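Local coordinates for protein thermostable carboxypeptidase 1 (PDB 1K9X) that removes amino acids one after another from the C-terminus of peptides with broad specificity, as a cobalt-dependent homodimeric metallocarboxypeptidase, at residues N360-L365 with D389-L394; R84-V89 with F286-G291; Q27-W32 with T242-R247. One frame throughout, in Å; residues are numbered along the deposited sequence.

Contact 1. Residues N360-L365 with D389-L394; sequences NFHILL and DEMERL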
loop_
_atom_site.group_PDB
_atom_site.type_symbol
_atom_site.label_atom_id
_atom_site.label_comp_id
_atom_site.label_asym_id
_atom_site.label_seq_id
_atom_site.Cartn_x
_atom_site.Cartn_y
_atom_site.Cartn_z
ATOM N N ASN A 360 -20.802 0.702 28.617
ATOM C CA ASN A 360 -21.689 1.807 28.249
ATOM C C ASN A 360 -21.751 2.954 29.265
ATOM O O ASN A 360 -22.136 4.077 28.930
ATOM C CB ASN A 360 -23.089 1.254 27.956
ATOM C CG ASN A 360 -23.119 0.405 26.687
ATOM O OD1 ASN A 360 -22.622 0.827 25.651
ATOM N ND2 ASN A 360 -23.699 -0.789 26.765
ATOM N N PHE A 361 -21.365 2.682 30.504
ATOM C CA PHE A 361 -21.388 3.718 31.507
ATOM C C PHE A 361 -20.265 4.732 31.266
ATOM O O PHE A 361 -20.433 5.924 31.534
ATOM C CB PHE A 361 -21.319 3.079 32.887
ATOM C CG PHE A 361 -22.611 2.447 33.300
ATOM C CD1 PHE A 361 -22.668 1.116 33.664
ATOM C CD2 PHE A 361 -23.795 3.191 33.270
ATOM C CE1 PHE A 361 -23.894 0.518 33.995
ATOM C CE2 PHE A 361 -25.018 2.614 33.594
ATOM C CZ PHE A 361 -25.072 1.272 33.957
ATOM N N HIS A 362 -19.134 4.268 30.737
ATOM C CA HIS A 362 -18.019 5.163 30.425
ATOM C C HIS A 362 -18.467 6.128 29.334
ATOM O O HIS A 362 -18.150 7.315 29.373
ATOM C CB HIS A 362 -16.798 4.370 29.920
ATOM C CG HIS A 362 -16.176 3.484 30.958
ATOM N ND1 HIS A 362 -15.116 3.885 31.745
ATOM C CD2 HIS A 362 -16.478 2.225 31.351
ATOM C CE1 HIS A 362 -14.794 2.912 32.578
ATOM N NE2 HIS A 362 -15.605 1.892 32.360
ATOM N N ILE A 363 -19.207 5.606 28.361
ATOM C CA ILE A 363 -19.701 6.412 27.243
ATOM C C ILE A 363 -20.764 7.396 27.714
ATOM O O ILE A 363 -20.805 8.547 27.269
ATOM C CB ILE A 363 -20.319 5.514 26.139
ATOM C CG1 ILE A 363 -19.280 4.507 25.636
ATOM C CG2 ILE A 363 -20.793 6.374 24.979
ATOM C CD1 ILE A 363 -18.121 5.133 24.854
ATOM N N LEU A 364 -21.631 6.917 28.606
ATOM C CA LEU A 364 -22.716 7.711 29.175
ATOM C C LEU A 364 -22.179 8.996 29.819
ATOM O O LEU A 364 -22.680 10.096 29.563
ATOM C CB LEU A 364 -23.475 6.862 30.209
ATOM C CG LEU A 364 -24.542 7.491 31.109
ATOM C CD1 LEU A 364 -25.529 8.268 30.279
ATOM C CD2 LEU A 364 -25.260 6.405 31.899
ATOM N N LEU A 365 -21.138 8.862 30.631
ATOM C CA LEU A 365 -20.584 10.029 31.298
ATOM C C LEU A 365 -19.984 11.006 30.292
ATOM O O LEU A 365 -20.076 12.219 30.477
ATOM C CB LEU A 365 -19.552 9.603 32.334
ATOM C CG LEU A 365 -18.154 9.262 31.853
ATOM C CD1 LEU A 365 -17.332 10.531 31.733
ATOM C CD2 LEU A 365 -17.530 8.300 32.835
ATOM N N ASP A 389 -17.269 12.376 39.475
ATOM C CA ASP A 389 -18.540 12.128 40.160
ATOM C C ASP A 389 -19.343 11.100 39.355
ATOM O O ASP A 389 -19.855 10.133 39.911
ATOM C CB ASP A 389 -19.372 13.417 40.296
ATOM C CG ASP A 389 -18.773 14.409 41.282
ATOM O OD1 ASP A 389 -18.164 13.975 42.286
ATOM O OD2 ASP A 389 -18.928 15.628 41.057
ATOM N N GLU A 390 -19.449 11.318 38.047
ATOM C CA GLU A 390 -20.179 10.396 37.181
ATOM C C GLU A 390 -19.609 9.002 37.362
ATOM O O GLU A 390 -20.341 8.047 37.589
ATOM C CB GLU A 390 -20.056 10.814 35.711
ATOM C CG GLU A 390 -20.909 12.015 35.345
ATOM C CD GLU A 390 -22.366 11.821 35.735
ATOM O OE1 GLU A 390 -23.047 10.948 35.150
ATOM O OE2 GLU A 390 -22.827 12.535 36.646
ATOM N N MET A 391 -18.290 8.898 37.268
ATOM C CA MET A 391 -17.619 7.623 37.437
ATOM C C MET A 391 -18.092 6.994 38.745
ATOM O O MET A 391 -18.561 5.854 38.772
ATOM C CB MET A 391 -16.101 7.836 37.496
ATOM C CG MET A 391 -15.265 6.573 37.239
ATOM S SD MET A 391 -15.392 6.031 35.516
ATOM C CE MET A 391 -15.251 7.601 34.761
ATOM N N GLU A 392 -17.979 7.753 39.831
ATOM C CA GLU A 392 -18.358 7.258 41.147
ATOM C C GLU A 392 -19.842 6.905 41.233
ATOM O O GLU A 392 -20.222 5.904 41.840
ATOM C CB GLU A 392 -18.008 8.295 42.221
ATOM C CG GLU A 392 -17.494 7.662 43.503
ATOM C CD GLU A 392 -17.321 8.666 44.637
ATOM O OE1 GLU A 392 -16.784 9.772 44.392
ATOM O OE2 GLU A 392 -17.718 8.335 45.772
ATOM N N ARG A 393 -20.676 7.742 40.629
ATOM C CA ARG A 393 -22.116 7.511 40.627
ATOM C C ARG A 393 -22.479 6.229 39.894
ATOM O O ARG A 393 -23.230 5.389 40.406
ATOM C CB ARG A 393 -22.828 8.681 39.943
ATOM C CG ARG A 393 -24.329 8.513 39.795
ATOM C CD ARG A 393 -24.959 9.826 39.370
ATOM N NE ARG A 393 -24.830 10.077 37.940
ATOM C CZ ARG A 393 -25.735 9.705 37.039
ATOM N NH1 ARG A 393 -26.836 9.070 37.430
ATOM N NH2 ARG A 393 -25.538 9.962 35.752
ATOM N N LEU A 394 -21.931 6.073 38.696
ATOM C CA LEU A 394 -22.246 4.916 37.865
ATOM C C LEU A 394 -21.501 3.626 38.188
ATOM O O LEU A 394 -22.115 2.573 38.320
ATOM C CB LEU A 394 -22.036 5.293 36.392
ATOM C CG LEU A 394 -22.801 6.558 35.986
ATOM C CD1 LEU A 394 -22.327 7.055 34.618
ATOM C CD2 LEU A 394 -24.307 6.263 35.980
#
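E390 is the first residue of segment 389-394 to meet segment 360-365, and it does so with the foot of its side chain: its CB lies 3.6 Å from CB of L365, the point where the two backbones come nearest. Beyond that the glutamate bends at chi2, and its carboxylate goes to R393 one turn further on. There E390 OE1 accepts R393 NH2 at 2.7 Å through its syn lone pair, with the oxygen close to the guanidinium plane and a nearly straight bond (166°). R393 NH2 also pairs with E180 on helix 169-193, tying this neighbouring helix to the salt bridge.

M391 comes next. Its chain, bent at chi2 and chi3, curls back to the partner helix, where SD lies 4.9 Å from the centre of the H362 ring, approaching obliquely. The methyl group heads for L365, but that approach is too short to be taken literally.

R393 adds little to the helix contact itself; one face of its guanidinium lies over CD2 of L394. L394 then closes the segment and buries the most surface. With CG anti to its carbonyl carbon (chi1 -53°), it sends both methyl groups into the interface. CD1 sits 3.8 Å from the backbone O of F361 and 4.1 Å from CD2 of L364, while CD2 meets CD2 of F361, also at 4.1 Å. L364 CD2 in turn lies in plane at the edge of the F361 ring. F361, L364 and L394 thus pack as one apolar cluster.

The axes of the two short segments pass 9.8 Å apart, their directions 143° from each other. This is roughly antiparallel packing of neighbouring helices, 359-375 and 383-395, within the mostly helical M32 carboxypeptidase fold, away from the metal site.

Contact 2. Residues R84-V89 with F286-G291; sequences RGIVRV and FTPIAG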
loop_
_atom_site.group_PDB
_atom_site.type_symbol
_atom_site.label_atom_id
_atom_site.label_comp_id
_atom_site.label_asym_id
_atom_site.label_seq_id
_atom_site.Cartn_x
_atom_site.Cartn_y
_atom_site.Cartn_z
ATOM N N ARG A 84 -31.670 7.084 -5.450
ATOM C CA ARG A 84 -31.997 8.107 -4.465
ATOM C C ARG A 84 -30.912 8.050 -3.404
ATOM O O ARG A 84 -30.524 9.067 -2.833
ATOM C CB ARG A 84 -33.372 7.849 -3.834
ATOM C CG ARG A 84 -34.521 8.490 -4.594
ATOM C CD ARG A 84 -35.867 8.283 -3.911
ATOM N NE ARG A 84 -36.484 7.002 -4.256
ATOM C CZ ARG A 84 -36.584 5.963 -3.432
ATOM N NH1 ARG A 84 -36.107 6.034 -2.195
ATOM N NH2 ARG A 84 -37.169 4.849 -3.848
ATOM N N GLY A 85 -30.423 6.841 -3.160
ATOM C CA GLY A 85 -29.381 6.650 -2.180
ATOM C C GLY A 85 -28.121 7.382 -2.595
ATOM O O GLY A 85 -27.460 7.989 -1.762
ATOM N N ILE A 86 -27.782 7.330 -3.881
ATOM C CA ILE A 86 -26.584 8.016 -4.349
ATOM C C ILE A 86 -26.712 9.514 -4.126
ATOM O O ILE A 86 -25.750 10.175 -3.720
ATOM C CB ILE A 86 -26.316 7.739 -5.841
ATOM C CG1 ILE A 86 -25.760 6.324 -6.000
ATOM C CG2 ILE A 86 -25.348 8.772 -6.407
ATOM C CD1 ILE A 86 -25.540 5.926 -7.420
ATOM N N VAL A 87 -27.900 10.049 -4.380
ATOM C CA VAL A 87 -28.124 11.467 -4.188
ATOM C C VAL A 87 -28.010 11.837 -2.702
ATOM O O VAL A 87 -27.286 12.766 -2.351
ATOM C CB VAL A 87 -29.503 11.892 -4.733
ATOM C CG1 VAL A 87 -29.789 13.340 -4.358
ATOM C CG2 VAL A 87 -29.532 11.722 -6.265
ATOM N N ARG A 88 -28.685 11.093 -1.830
ATOM C CA ARG A 88 -28.643 11.400 -0.404
ATOM C C ARG A 88 -27.227 11.432 0.159
ATOM O O ARG A 88 -26.824 12.417 0.778
ATOM C CB ARG A 88 -29.467 10.398 0.413
ATOM C CG ARG A 88 -29.684 10.881 1.844
ATOM C CD ARG A 88 -30.280 9.821 2.755
ATOM N NE ARG A 88 -29.248 9.055 3.447
ATOM C CZ ARG A 88 -28.776 7.883 3.038
ATOM N NH1 ARG A 88 -29.246 7.322 1.931
ATOM N NH2 ARG A 88 -27.826 7.274 3.733
ATOM N N VAL A 89 -26.486 10.346 -0.042
ATOM C CA VAL A 89 -25.128 10.266 0.464
ATOM C C VAL A 89 -24.257 11.404 -0.054
ATOM O O VAL A 89 -23.660 12.130 0.732
ATOM C CB VAL A 89 -24.478 8.905 0.121
ATOM C CG1 VAL A 89 -22.995 8.935 0.441
ATOM C CG2 VAL A 89 -25.130 7.806 0.935
ATOM N N PHE A 286 -17.572 0.746 -6.683
ATOM C CA PHE A 286 -17.122 2.067 -7.140
ATOM C C PHE A 286 -18.120 3.211 -6.917
ATOM O O PHE A 286 -17.867 4.340 -7.340
ATOM C CB PHE A 286 -16.759 2.037 -8.635
ATOM C CG PHE A 286 -15.978 0.817 -9.061
ATOM C CD1 PHE A 286 -16.530 -0.094 -9.963
ATOM C CD2 PHE A 286 -14.687 0.588 -8.585
ATOM C CE1 PHE A 286 -15.811 -1.212 -10.389
ATOM C CE2 PHE A 286 -13.959 -0.531 -9.005
ATOM C CZ PHE A 286 -14.525 -1.430 -9.909
ATOM N N THR A 287 -19.246 2.939 -6.264
ATOM C CA THR A 287 -20.237 3.991 -6.049
ATOM C C THR A 287 -20.313 4.437 -4.598
ATOM O O THR A 287 -19.961 3.700 -3.683
ATOM C CB THR A 287 -21.656 3.546 -6.471
ATOM O OG1 THR A 287 -22.146 2.577 -5.538
ATOM C CG2 THR A 287 -21.639 2.939 -7.865
ATOM N N PRO A 288 -20.785 5.665 -4.371
ATOM C CA PRO A 288 -20.899 6.189 -3.009
ATOM C C PRO A 288 -21.813 5.368 -2.098
ATOM O O PRO A 288 -21.715 5.444 -0.873
ATOM C CB PRO A 288 -21.399 7.615 -3.229
ATOM C CG PRO A 288 -22.064 7.560 -4.573
ATOM C CD PRO A 288 -21.159 6.680 -5.364
ATOM N N ILE A 289 -22.675 4.556 -2.696
ATOM C CA ILE A 289 -23.600 3.750 -1.923
ATOM C C ILE A 289 -23.035 2.421 -1.425
ATOM O O ILE A 289 -23.656 1.737 -0.604
ATOM C CB ILE A 289 -24.916 3.567 -2.716
ATOM C CG1 ILE A 289 -25.935 4.580 -2.197
ATOM C CG2 ILE A 289 -25.428 2.146 -2.640
ATOM C CD1 ILE A 289 -27.330 4.352 -2.704
ATOM N N ALA A 290 -21.853 2.055 -1.903
ATOM C CA ALA A 290 -21.221 0.824 -1.444
ATOM C C ALA A 290 -20.592 1.156 -0.091
ATOM O O ALA A 290 -20.132 2.279 0.111
ATOM C CB ALA A 290 -20.147 0.385 -2.428
ATOM N N GLY A 291 -20.586 0.202 0.836
ATOM C CA GLY A 291 -19.986 0.453 2.139
ATOM C C GLY A 291 -20.919 0.643 3.326
ATOM O O GLY A 291 -22.110 0.935 3.167
#
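With chi1 at -75°, I86 sets CG1 beside its backbone N and CG2 anti to that N, spreading two branches before the 286-291 loop. CG2 reaches CG of P288 at 4.0 Å, the two side chains crossing obliquely; CG1 comes to 4.1 Å from CD1 of I289, here at about a right angle. I289 holds an unusual chi1 of -99° and extends from there, so that its delta methyl lies against the helix backbone at G85, too close in the model to be taken at face value.

One turn on, V89 brings CG1 to another part of the proline, 4.2 Å from P288 CB and 3.9 Å from the carbonyl O of P288. The proline thus rests against both I86 and V89.

P288 and I289 are the middle residues of a type I turn from T287 to A290, closed by A290 N to T287 O at 3.1 Å. I86 also packs on I10 and L14 of helix 8-36, and I289 pairs through its backbone with S469. The contact is apolar packing of a type I beta turn, in the connection between helices 261-278 and 295-309, against helix 81-97.

Contact 3. Residues Q27-W32 with T242-R247; sequences QSVLGW and TEFGIR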
loop_
_atom_site.group_PDB
_atom_site.type_symbol
_atom_site.label_atom_id
_atom_site.label_comp_id
_atom_site.label_asym_id
_atom_site.label_seq_id
_atom_site.Cartn_x
_atom_site.Cartn_y
_atom_site.Cartn_z
ATOM N N GLN A 27 -5.857 6.328 -0.727
ATOM C CA GLN A 27 -5.745 6.749 0.668
ATOM C C GLN A 27 -5.810 5.573 1.638
ATOM O O GLN A 27 -5.088 5.559 2.634
ATOM C CB GLN A 27 -6.848 7.739 1.020
ATOM C CG GLN A 27 -6.718 9.105 0.378
ATOM C CD GLN A 27 -5.800 10.041 1.149
ATOM O OE1 GLN A 27 -5.916 11.261 1.034
ATOM N NE2 GLN A 27 -4.879 9.475 1.928
ATOM N N SER A 28 -6.671 4.596 1.350
ATOM C CA SER A 28 -6.819 3.413 2.202
ATOM C C SER A 28 -5.550 2.584 2.200
ATOM O O SER A 28 -5.149 2.052 3.234
ATOM C CB SER A 28 -7.968 2.513 1.716
ATOM O OG SER A 28 -9.226 3.146 1.835
ATOM N N VAL A 29 -4.941 2.444 1.023
ATOM C CA VAL A 29 -3.720 1.671 0.889
ATOM C C VAL A 29 -2.600 2.384 1.641
ATOM O O VAL A 29 -1.857 1.768 2.400
ATOM C CB VAL A 29 -3.342 1.493 -0.599
ATOM C CG1 VAL A 29 -2.065 0.679 -0.717
ATOM C CG2 VAL A 29 -4.483 0.771 -1.345
ATOM N N LEU A 30 -2.488 3.689 1.441
ATOM C CA LEU A 30 -1.469 4.465 2.138
ATOM C C LEU A 30 -1.674 4.368 3.647
ATOM O O LEU A 30 -0.712 4.269 4.408
ATOM C CB LEU A 30 -1.528 5.935 1.702
ATOM C CG LEU A 30 -0.822 6.286 0.387
ATOM C CD1 LEU A 30 -1.183 5.266 -0.683
ATOM C CD2 LEU A 30 -1.213 7.695 -0.045
ATOM N N GLY A 31 -2.935 4.377 4.074
ATOM C CA GLY A 31 -3.232 4.307 5.493
ATOM C C GLY A 31 -2.874 2.966 6.081
ATOM O O GLY A 31 -2.253 2.886 7.136
ATOM N N TRP A 32 -3.262 1.911 5.382
ATOM C CA TRP A 32 -2.992 0.554 5.818
ATOM C C TRP A 32 -1.495 0.271 5.843
ATOM O O TRP A 32 -0.972 -0.230 6.835
ATOM C CB TRP A 32 -3.690 -0.434 4.883
ATOM C CG TRP A 32 -3.370 -1.860 5.174
ATOM C CD1 TRP A 32 -3.920 -2.644 6.138
ATOM C CD2 TRP A 32 -2.386 -2.663 4.516
ATOM N NE1 TRP A 32 -3.342 -3.890 6.125
ATOM C CE2 TRP A 32 -2.395 -3.926 5.134
ATOM C CE3 TRP A 32 -1.493 -2.435 3.460
ATOM C CZ2 TRP A 32 -1.545 -4.960 4.739
ATOM C CZ3 TRP A 32 -0.649 -3.461 3.064
ATOM C CH2 TRP A 32 -0.682 -4.708 3.700
ATOM N N THR A 242 -9.826 -2.014 7.253
ATOM C CA THR A 242 -9.740 -1.103 6.120
ATOM C C THR A 242 -10.334 -1.753 4.884
ATOM O O THR A 242 -10.053 -2.910 4.581
ATOM C CB THR A 242 -8.280 -0.703 5.805
ATOM O OG1 THR A 242 -7.667 -0.146 6.978
ATOM C CG2 THR A 242 -8.251 0.344 4.700
ATOM N N GLU A 243 -11.163 -0.999 4.177
ATOM C CA GLU A 243 -11.810 -1.484 2.971
ATOM C C GLU A 243 -11.145 -0.868 1.740
ATOM O O GLU A 243 -11.273 0.333 1.500
ATOM C CB GLU A 243 -13.303 -1.111 2.996
ATOM C CG GLU A 243 -14.123 -1.627 1.815
ATOM C CD GLU A 243 -14.960 -0.538 1.136
ATOM O OE1 GLU A 243 -15.557 0.303 1.852
ATOM O OE2 GLU A 243 -15.035 -0.536 -0.117
ATOM N N PHE A 244 -10.427 -1.686 0.974
ATOM C CA PHE A 244 -9.784 -1.217 -0.251
ATOM C C PHE A 244 -10.842 -1.272 -1.343
ATOM O O PHE A 244 -10.930 -0.401 -2.214
ATOM C CB PHE A 244 -8.626 -2.135 -0.649
ATOM C CG PHE A 244 -7.372 -1.944 0.161
ATOM C CD1 PHE A 244 -6.182 -2.545 -0.244
ATOM C CD2 PHE A 244 -7.370 -1.169 1.320
ATOM C CE1 PHE A 244 -5.012 -2.376 0.486
ATOM C CE2 PHE A 244 -6.202 -0.994 2.061
ATOM C CZ PHE A 244 -5.020 -1.600 1.642
ATOM N N GLY A 245 -11.637 -2.331 -1.284
ATOM C CA GLY A 245 -12.694 -2.540 -2.249
ATOM C C GLY A 245 -13.544 -3.681 -1.736
ATOM O O GLY A 245 -13.148 -4.376 -0.797
ATOM N N ILE A 246 -14.707 -3.879 -2.343
ATOM C CA ILE A 246 -15.598 -4.946 -1.932
ATOM C C ILE A 246 -14.881 -6.293 -1.940
ATOM O O ILE A 246 -15.188 -7.177 -1.132
ATOM C CB ILE A 246 -16.830 -5.016 -2.871
ATOM C CG1 ILE A 246 -17.649 -3.732 -2.736
ATOM C CG2 ILE A 246 -17.684 -6.224 -2.536
ATOM C CD1 ILE A 246 -18.775 -3.607 -3.734
ATOM N N ARG A 247 -13.915 -6.444 -2.844
ATOM C CA ARG A 247 -13.176 -7.701 -2.971
ATOM C C ARG A 247 -11.795 -7.734 -2.316
ATOM O O ARG A 247 -10.999 -8.647 -2.576
ATOM C CB ARG A 247 -13.040 -8.068 -4.453
ATOM C CG ARG A 247 -14.363 -8.344 -5.146
ATOM C CD ARG A 247 -14.162 -8.607 -6.627
ATOM N NE ARG A 247 -15.432 -8.892 -7.284
ATOM C CZ ARG A 247 -15.590 -9.068 -8.591
ATOM N NH1 ARG A 247 -14.547 -8.983 -9.403
ATOM N NH2 ARG A 247 -16.793 -9.347 -9.080
#
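The ring of F244 packs against S28, V29 and W32, and each of the three meets a different part of it. V29 takes one face: its CG2 stands 3.8 Å from the ring centre and 16° off the normal, a CH-pi contact displaced somewhat toward the rim at CE1. W32 meets the far end, its CB lying 3.7 Å from F244 CZ in the plane of the phenyl ring. The indole is turned almost perpendicular, planes at 87°, so the edge of F244 faces the five-membered ring of W32 in an offset edge-to-face pair with centroids 5.6 Å apart. This turn of the indole follows from W32 CG lying anti to its backbone N (chi1 175°) and from the rotation about chi2. Beside this, R250 makes a cation-pi contact with W32.

S28 flanks the phenyl ring from another direction, with its CB 3.8 Å from F244 CD2 and its carbonyl O 3.4 Å from CE2, an oblique approach. The same CB lies 3.7 Å from T242 CG2, so it touches both the strand residue and the ring. The serine hydroxyl bonds to the carbonyl of G24 on its own helix.

The backbone of F244 is held as well, its O bonded to H25, one turn before S28 on helix 8-36. F244 and G245 together face D248, making a classic beta bulge at the corner the chain turns at F244. The second subunit reaches this place too: its L30 packs on V29 and its R46 on F244. In sum, a phenylalanine of a classic beta bulge packs on the long N-terminal helix at the dimer interface, close to the active site: T242 lies about 8 Å, side chain to side chain, from E270 of the HEXXH motif.

In the fold
Contacts 2 and 3 are neighbours, with centres about 18 Å apart and nearest atoms about 4 Å apart, though they do not touch. Contact 1 lies on the opposite side of the chain's centre, about 37 Å from contact 2 and about 36 Å from contact 3, centre to centre. Along the sequence the segments of contacts 2 and 3 alternate, 27-32, 84-89, 242-247, 286-291, and both contacts close before contact 1 opens. Each therefore joins an N-terminal helix, 8-36 or 81-97, to chain flanking the metal-binding HEXXH helix 261-278, whereas contact 1 is local, pairing helices 359-375 and 383-395. Contact 3 lies at the dimer interface, and contact 2 reaches the second subunit only through F286.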